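Side-chain contacts in threonine synthase (PDB 4F4F), which probably catalyses the last step of threonine biosynthesis, turning O-phospho-L-homoserine and water into L-threonine and phosphate with the help of pyridoxal 5'-phosphate: residues Y8-R12 with G13-V17; L34-P37 with Q38-Q42; S392-G395 with V396-R400. All blocks are in the same frame, centred on the assembly; numbering follows the deposited sequence.

Interaction 1: residues Y8-R12 with G13-V17; sequences YVSTR and GEAPV
Ser10 and Ala15 face each other across a tight reversal of the chain: both CB atoms point inward, and Ser10 CB meets Ala15 CB at 3.8 Å. The serine hydroxyl is swung away from this carbon-to-carbon contact. With OG opposite the backbone N (chi1 177°), it lies back over the turn and accepts the N-H of Arg12, with Arg12 N to Ser10 OG at 3.1 Å and an almost straight 174° at the hydrogen. That is an ST turn, and Asp31 holds the same hydroxyl by a second hydrogen bond. Superposed on it is a type I beta turn from Ser10 to Gly13, closed by Gly13 N to Ser10 O at 3.1 Å. Gly13 takes the last position of the turn with a positive phi of 72°. Together the two turns end strand 8-10 and send the chain back alongside it. Further along, a water bridges the gap, accepting from Ser10 N at 2.9 Å and donating to Ala15 O at 2.8 Å. At the open end Val9 CG1 and Val17 CG2 touch loosely at 4.2 Å, while Val17 CA approaches Tyr8 O at 3.4 Å in a CA-H...O contact. Arg12 extends outward from the turn, its NE forming a salt bridge with Glu322, which also bonds Thr11 OG1.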
loop_
_atom_site.group_PDB
_atom_site.type_symbol
_atom_site.label_atom_id
_atom_site.label_comp_id
_atom_site.label_asym_id
_atom_site.label_seq_id
_atom_site.Cartn_x
_atom_site.Cartn_y
_atom_site.Cartn_z
ATOM N N TYR A 8 3.580 -14.977 -13.767
ATOM C CA TYR A 8 2.748 -13.837 -13.550
ATOM C C TYR A 8 2.125 -13.441 -14.871
ATOM O O TYR A 8 2.811 -13.343 -15.877
ATOM C CB TYR A 8 3.584 -12.690 -12.973
ATOM C CG TYR A 8 3.927 -12.945 -11.522
ATOM C CD1 TYR A 8 3.081 -12.507 -10.507
ATOM C CD2 TYR A 8 5.094 -13.626 -11.156
ATOM C CE1 TYR A 8 3.359 -12.757 -9.162
ATOM C CE2 TYR A 8 5.378 -13.920 -9.821
ATOM C CZ TYR A 8 4.522 -13.468 -8.824
ATOM O OH TYR A 8 4.787 -13.711 -7.485
ATOM N N VAL A 9 0.814 -13.242 -14.851
ATOM C CA VAL A 9 0.034 -12.928 -16.040
ATOM C C VAL A 9 -0.643 -11.551 -15.865
ATOM O O VAL A 9 -0.873 -11.106 -14.731
ATOM C CB VAL A 9 -1.034 -14.018 -16.337
ATOM C CG1 VAL A 9 -0.339 -15.396 -16.514
ATOM C CG2 VAL A 9 -2.115 -14.040 -15.261
ATOM N N SER A 10 -0.955 -10.886 -16.981
ATOM C CA SER A 10 -1.632 -9.600 -16.926
ATOM C C SER A 10 -3.130 -9.740 -16.860
ATOM O O SER A 10 -3.744 -10.577 -17.569
ATOM C CB SER A 10 -1.278 -8.768 -18.174
ATOM O OG SER A 10 -1.973 -7.549 -18.183
ATOM N N THR A 11 -3.741 -8.858 -16.097
ATOM C CA THR A 11 -5.175 -8.683 -16.158
ATOM C C THR A 11 -5.776 -8.392 -17.550
ATOM O O THR A 11 -6.996 -8.545 -17.708
ATOM C CB THR A 11 -5.637 -7.577 -15.193
ATOM O OG1 THR A 11 -4.980 -6.341 -15.524
ATOM C CG2 THR A 11 -5.373 -7.992 -13.684
ATOM N N ARG A 12 -4.980 -7.941 -18.522
ATOM C CA ARG A 12 -5.505 -7.622 -19.841
ATOM C C ARG A 12 -5.141 -8.673 -20.890
ATOM O O ARG A 12 -5.435 -8.526 -22.090
ATOM C CB ARG A 12 -5.125 -6.182 -20.259
ATOM C CG ARG A 12 -5.843 -5.198 -19.315
ATOM C CD ARG A 12 -5.815 -3.729 -19.746
ATOM N NE ARG A 12 -6.101 -2.882 -18.578
ATOM C CZ ARG A 12 -6.149 -1.558 -18.602
ATOM N NH1 ARG A 12 -5.904 -0.908 -19.736
ATOM N NH2 ARG A 12 -6.398 -0.890 -17.476
ATOM N N GLY A 13 -4.508 -9.741 -20.423
ATOM C CA GLY A 13 -4.343 -10.986 -21.198
ATOM C C GLY A 13 -3.385 -11.057 -22.381
ATOM O O GLY A 13 -3.362 -12.092 -23.060
ATOM N N GLU A 14 -2.645 -9.995 -22.681
ATOM C CA GLU A 14 -1.806 -9.989 -23.897
ATOM C C GLU A 14 -0.428 -9.424 -23.642
ATOM O O GLU A 14 0.142 -8.783 -24.512
ATOM C CB GLU A 14 -2.443 -9.123 -24.983
ATOM C CG GLU A 14 -3.905 -9.408 -25.162
ATOM C CD GLU A 14 -4.487 -8.706 -26.348
ATOM O OE1 GLU A 14 -4.608 -7.468 -26.350
ATOM O OE2 GLU A 14 -4.827 -9.450 -27.265
ATOM N N ALA A 15 0.090 -9.627 -22.456
ATOM C CA ALA A 15 1.410 -9.171 -22.100
ATOM C C ALA A 15 2.262 -10.427 -21.894
ATOM O O ALA A 15 1.745 -11.478 -21.622
ATOM C CB ALA A 15 1.347 -8.343 -20.820
ATOM N N PRO A 16 3.595 -10.298 -21.995
ATOM C CA PRO A 16 4.459 -11.449 -21.718
ATOM C C PRO A 16 4.165 -12.053 -20.340
ATOM O O PRO A 16 3.899 -11.303 -19.393
ATOM C CB PRO A 16 5.866 -10.871 -21.751
ATOM C CG PRO A 16 5.759 -9.585 -22.489
ATOM C CD PRO A 16 4.318 -9.159 -22.554
ATOM N N VAL A 17 4.172 -13.381 -20.246
ATOM C CA VAL A 17 4.054 -14.078 -18.968
ATOM C C VAL A 17 5.441 -13.996 -18.323
ATOM O O VAL A 17 6.426 -14.340 -18.958
ATOM C CB VAL A 17 3.633 -15.541 -19.157
ATOM C CG1 VAL A 17 3.613 -16.308 -17.832
ATOM C CG2 VAL A 17 2.257 -15.623 -19.814
HETATM O O HOH W 1 -0.083 -12.004 -19.542
#

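Interaction 2: residues L34-P37 with Q38-Q42; sequences LYLP and QEYPQ
This is a local apolar contact between Pro37 and Tyr40, at the point where strand 35-37 ends and the chain leaves toward helix 45-49. Pro37 CG comes to 3.5 Å from Tyr40 CE1, with CD1 of the same ring a little farther off; the proline ring meets the phenol at a slant. Tyr40 reaches back because its CG sits beside its own backbone N, opposite the carbonyl carbon (chi1 -72°), which lays the ring along the chain toward the strand. Its hydroxyl ends near the leucine, with Tyr40 OH 3.9 Å from Leu36 CD2. The strand is one of the two in a small antiparallel sheet with 8-10 in the N-terminal part of threonine synthase, and the tyrosine folds back over its last two residues. Packing accounts for the contact, while the polar end of the ring is held from outside by a hydrogen bond from Tyr40 OH to Glu327 of helix 321-328. Phe266 of helix 263-274 touches both Leu36 and Tyr40, and Trp229 packs on Leu36 and Pro37. Past the tyrosine, Gln42 turns back on the backbone: its NE2 donates to Tyr40 O at 3.1 Å, with the acceptor close to the amide plane.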
loop_
_atom_site.group_PDB
_atom_site.type_symbol
_atom_site.label_atom_id
_atom_site.label_comp_id
_atom_site.label_asym_id
_atom_site.label_seq_id
_atom_site.Cartn_x
_atom_site.Cartn_y
_atom_site.Cartn_z
ATOM N N LEU A 34 -2.255 -5.257 -15.143
ATOM C CA LEU A 34 -1.554 -5.441 -13.906
ATOM C C LEU A 34 -1.199 -6.910 -13.761
ATOM O O LEU A 34 -1.985 -7.787 -14.122
ATOM C CB LEU A 34 -2.427 -5.001 -12.740
ATOM C CG LEU A 34 -2.930 -3.548 -12.787
ATOM C CD1 LEU A 34 -3.905 -3.304 -11.630
ATOM C CD2 LEU A 34 -1.748 -2.620 -12.735
ATOM N N TYR A 35 -0.008 -7.168 -13.228
ATOM C CA TYR A 35 0.436 -8.552 -13.029
ATOM C C TYR A 35 -0.145 -9.241 -11.793
ATOM O O TYR A 35 -0.232 -8.653 -10.720
ATOM C CB TYR A 35 1.976 -8.623 -13.036
ATOM C CG TYR A 35 2.517 -8.666 -14.432
ATOM C CD1 TYR A 35 2.327 -9.788 -15.209
ATOM C CD2 TYR A 35 3.212 -7.599 -14.989
ATOM C CE1 TYR A 35 2.778 -9.867 -16.495
ATOM C CE2 TYR A 35 3.709 -7.669 -16.290
ATOM C CZ TYR A 35 3.506 -8.820 -17.040
ATOM O OH TYR A 35 3.969 -8.959 -18.355
ATOM N N LEU A 36 -0.530 -10.504 -11.975
ATOM C CA LEU A 36 -1.013 -11.360 -10.902
ATOM C C LEU A 36 -0.426 -12.750 -11.043
ATOM O O LEU A 36 -0.095 -13.167 -12.144
ATOM C CB LEU A 36 -2.531 -11.500 -10.944
ATOM C CG LEU A 36 -3.382 -10.340 -10.476
ATOM C CD1 LEU A 36 -4.858 -10.591 -10.889
ATOM C CD2 LEU A 36 -3.232 -10.148 -8.969
ATOM N N PRO A 37 -0.306 -13.488 -9.920
ATOM C CA PRO A 37 0.154 -14.847 -10.019
ATOM C C PRO A 37 -0.702 -15.696 -10.926
ATOM O O PRO A 37 -1.900 -15.566 -10.914
ATOM C CB PRO A 37 0.099 -15.384 -8.582
ATOM C CG PRO A 37 -0.216 -14.273 -7.734
ATOM C CD PRO A 37 -0.482 -13.045 -8.526
ATOM N N GLN A 38 -0.059 -16.557 -11.718
ATOM C CA GLN A 38 -0.773 -17.452 -12.603
ATOM C C GLN A 38 -1.610 -18.434 -11.768
ATOM O O GLN A 38 -2.666 -18.890 -12.196
ATOM C CB GLN A 38 0.236 -18.206 -13.431
ATOM C CG GLN A 38 -0.363 -19.141 -14.463
ATOM C CD GLN A 38 0.712 -19.849 -15.219
ATOM O OE1 GLN A 38 1.297 -20.822 -14.734
ATOM N NE2 GLN A 38 0.969 -19.394 -16.410
ATOM N N GLU A 39 -1.085 -18.784 -10.596
ATOM C CA GLU A 39 -1.840 -19.524 -9.598
ATOM C C GLU A 39 -1.414 -19.074 -8.227
ATOM O O GLU A 39 -0.306 -18.543 -8.046
ATOM C CB GLU A 39 -1.590 -21.023 -9.696
ATOM C CG GLU A 39 -0.140 -21.398 -9.530
ATOM C CD GLU A 39 0.452 -21.911 -10.818
ATOM O OE1 GLU A 39 1.339 -22.788 -10.700
ATOM O OE2 GLU A 39 0.022 -21.487 -11.931
ATOM N N TYR A 40 -2.291 -19.287 -7.255
ATOM C CA TYR A 40 -1.985 -18.909 -5.894
ATOM C C TYR A 40 -1.369 -20.071 -5.127
ATOM O O TYR A 40 -1.880 -21.187 -5.148
ATOM C CB TYR A 40 -3.216 -18.384 -5.181
ATOM C CG TYR A 40 -3.590 -17.035 -5.700
ATOM C CD1 TYR A 40 -2.849 -15.914 -5.376
ATOM C CD2 TYR A 40 -4.627 -16.895 -6.607
ATOM C CE1 TYR A 40 -3.183 -14.680 -5.871
ATOM C CE2 TYR A 40 -4.954 -15.655 -7.115
ATOM C CZ TYR A 40 -4.237 -14.566 -6.750
ATOM O OH TYR A 40 -4.592 -13.385 -7.320
ATOM N N PRO A 41 -0.270 -19.806 -4.414
ATOM C CA PRO A 41 0.312 -20.829 -3.540
ATOM C C PRO A 41 -0.703 -21.223 -2.486
ATOM O O PRO A 41 -1.471 -20.378 -2.054
ATOM C CB PRO A 41 1.481 -20.088 -2.886
ATOM C CG PRO A 41 1.810 -19.000 -3.845
ATOM C CD PRO A 41 0.473 -18.546 -4.335
ATOM N N GLN A 42 -0.755 -22.492 -2.137
ATOM C CA GLN A 42 -1.790 -22.973 -1.254
ATOM C C GLN A 42 -1.231 -23.443 0.073
ATOM O O GLN A 42 -0.179 -24.073 0.135
ATOM C CB GLN A 42 -2.569 -24.118 -1.904
ATOM C CG GLN A 42 -3.293 -23.684 -3.143
ATOM C CD GLN A 42 -4.419 -22.741 -2.814
ATOM O OE1 GLN A 42 -5.260 -23.036 -1.959
ATOM N NE2 GLN A 42 -4.460 -21.609 -3.498
#

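Interaction 3: residues S392-G395 with V396-R400; sequences SAIG and VKVAR
Ile394 and Val398, one turn apart on the same helix, bring their CG2 methyls to 4.3 Å. The closer approach is to backbone: Val398 CG2 lies 3.4 Å from Ile394 O. This methyl is beside its own backbone N (chi1 171°, which puts CG1 opposite that N), and so it is directed back along the helix toward the preceding turn. Val396 behaves alike, its CG2 resting 3.7 Å from Ser392 O. Ala399 CB presses on Gly395 O at 3.1 Å. The frame behind these contacts is four consecutive i to i+4 bonds of helix 390-402. Lys397 N to Ala393 O, at 2.9 Å, is nearly linear (178°), and Val398 N to Ile394 O runs at 3.0 Å; the flanking pair, Val396 to Ser392 and Ala399 to Gly395, are more bent at the hydrogen. On another side of the helix the Arg400 guanidinium passes over Val396 CG1, which lies 3.3 Å above its plane and toward its rim, while NH2 forms a salt bridge with Glu103. The helix packs against the mixed sheet: Ile394 and Val398 meet strand 278-285, whereas Val396 and Ala399 meet strand 409-413. Lys397 bends at chi2 (-87°), and its NZ bonds Arg367 O and pairs with Glu401. Beyond the first residues lies the cofactor: Ser392 is a second-shell residue, its OG held by Asp389 and weakly bonded to the N of Thr414, itself a residue of the pyridoxal phosphate pocket.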
loop_
_atom_site.group_PDB
_atom_site.type_symbol
_atom_site.label_atom_id
_atom_site.label_comp_id
_atom_site.label_asym_id
_atom_site.label_seq_id
_atom_site.Cartn_x
_atom_site.Cartn_y
_atom_site.Cartn_z
ATOM N N SER A 392 -7.673 5.127 10.144
ATOM C CA SER A 392 -7.960 3.967 10.978
ATOM C C SER A 392 -9.336 4.038 11.624
ATOM O O SER A 392 -10.035 3.032 11.726
ATOM C CB SER A 392 -6.902 3.834 12.062
ATOM O OG SER A 392 -5.593 3.832 11.499
ATOM N N ALA A 393 -9.749 5.240 12.004
ATOM C CA ALA A 393 -11.075 5.424 12.558
ATOM C C ALA A 393 -12.161 5.118 11.532
ATOM O O ALA A 393 -13.217 4.606 11.893
ATOM C CB ALA A 393 -11.230 6.829 13.130
ATOM N N ILE A 394 -11.926 5.461 10.260
ATOM C CA ILE A 394 -12.818 5.034 9.182
ATOM C C ILE A 394 -13.007 3.536 9.213
ATOM O O ILE A 394 -14.132 3.047 9.208
ATOM C CB ILE A 394 -12.359 5.549 7.793
ATOM C CG1 ILE A 394 -12.538 7.080 7.782
ATOM C CG2 ILE A 394 -13.178 4.901 6.660
ATOM C CD1 ILE A 394 -12.042 7.837 6.547
ATOM N N GLY A 395 -11.911 2.798 9.256
ATOM C CA GLY A 395 -11.981 1.363 9.443
ATOM C C GLY A 395 -12.849 0.894 10.595
ATOM O O GLY A 395 -13.651 -0.038 10.431
ATOM N N VAL A 396 -12.691 1.494 11.767
ATOM C CA VAL A 396 -13.484 1.083 12.948
ATOM C C VAL A 396 -14.966 1.400 12.741
ATOM O O VAL A 396 -15.824 0.550 12.928
ATOM C CB VAL A 396 -12.964 1.704 14.263
ATOM C CG1 VAL A 396 -13.878 1.356 15.426
ATOM C CG2 VAL A 396 -11.532 1.253 14.562
ATOM N N LYS A 397 -15.275 2.607 12.300
ATOM C CA LYS A 397 -16.667 2.969 12.032
ATOM C C LYS A 397 -17.359 1.947 11.091
ATOM O O LYS A 397 -18.467 1.433 11.376
ATOM C CB LYS A 397 -16.733 4.379 11.426
ATOM C CG LYS A 397 -18.136 4.917 11.235
ATOM C CD LYS A 397 -18.808 4.556 9.932
ATOM C CE LYS A 397 -20.057 5.416 9.731
ATOM N NZ LYS A 397 -20.717 5.163 8.423
ATOM N N VAL A 398 -16.723 1.688 9.958
ATOM C CA VAL A 398 -17.323 0.825 8.935
ATOM C C VAL A 398 -17.376 -0.635 9.417
ATOM O O VAL A 398 -18.351 -1.355 9.157
ATOM C CB VAL A 398 -16.556 0.953 7.593
ATOM C CG1 VAL A 398 -17.007 -0.092 6.563
ATOM C CG2 VAL A 398 -16.674 2.364 7.029
ATOM N N ALA A 399 -16.310 -1.087 10.094
ATOM C CA ALA A 399 -16.275 -2.439 10.675
ATOM C C ALA A 399 -17.504 -2.633 11.561
ATOM O O ALA A 399 -18.168 -3.637 11.463
ATOM C CB ALA A 399 -15.018 -2.652 11.491
ATOM N N ARG A 400 -17.822 -1.658 12.407
ATOM C CA ARG A 400 -18.936 -1.803 13.346
ATOM C C ARG A 400 -20.295 -1.751 12.653
ATOM O O ARG A 400 -21.225 -2.385 13.095
ATOM C CB ARG A 400 -18.847 -0.752 14.459
ATOM C CG ARG A 400 -17.611 -0.946 15.315
ATOM C CD ARG A 400 -17.386 0.179 16.308
ATOM N NE ARG A 400 -16.286 -0.128 17.214
ATOM C CZ ARG A 400 -15.914 0.607 18.266
ATOM N NH1 ARG A 400 -16.513 1.742 18.560
ATOM N NH2 ARG A 400 -14.918 0.211 19.041
#

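Overall arrangement
Interactions 1 and 2 are neighbours in one small unit, their centres 11 Å apart, because strands 8-10 and 35-37 pair in the same antiparallel sheet. Val9 O lies 2.8 Å from Leu36 N, a probable backbone hydrogen bond, and Pro16 O is 2.6 Å from Tyr35 OH, which ties the returning chain of interaction 1 to the strand of interaction 2. Interaction 3 stands apart in the C-terminal region, with nearest atoms about 22 Å from interaction 2 and about 25 Å from interaction 1. It is also the one beside the cofactor: the Ser392 side chain is about 6 Å from pyridoxal phosphate, against about 13 Å for that of Leu36.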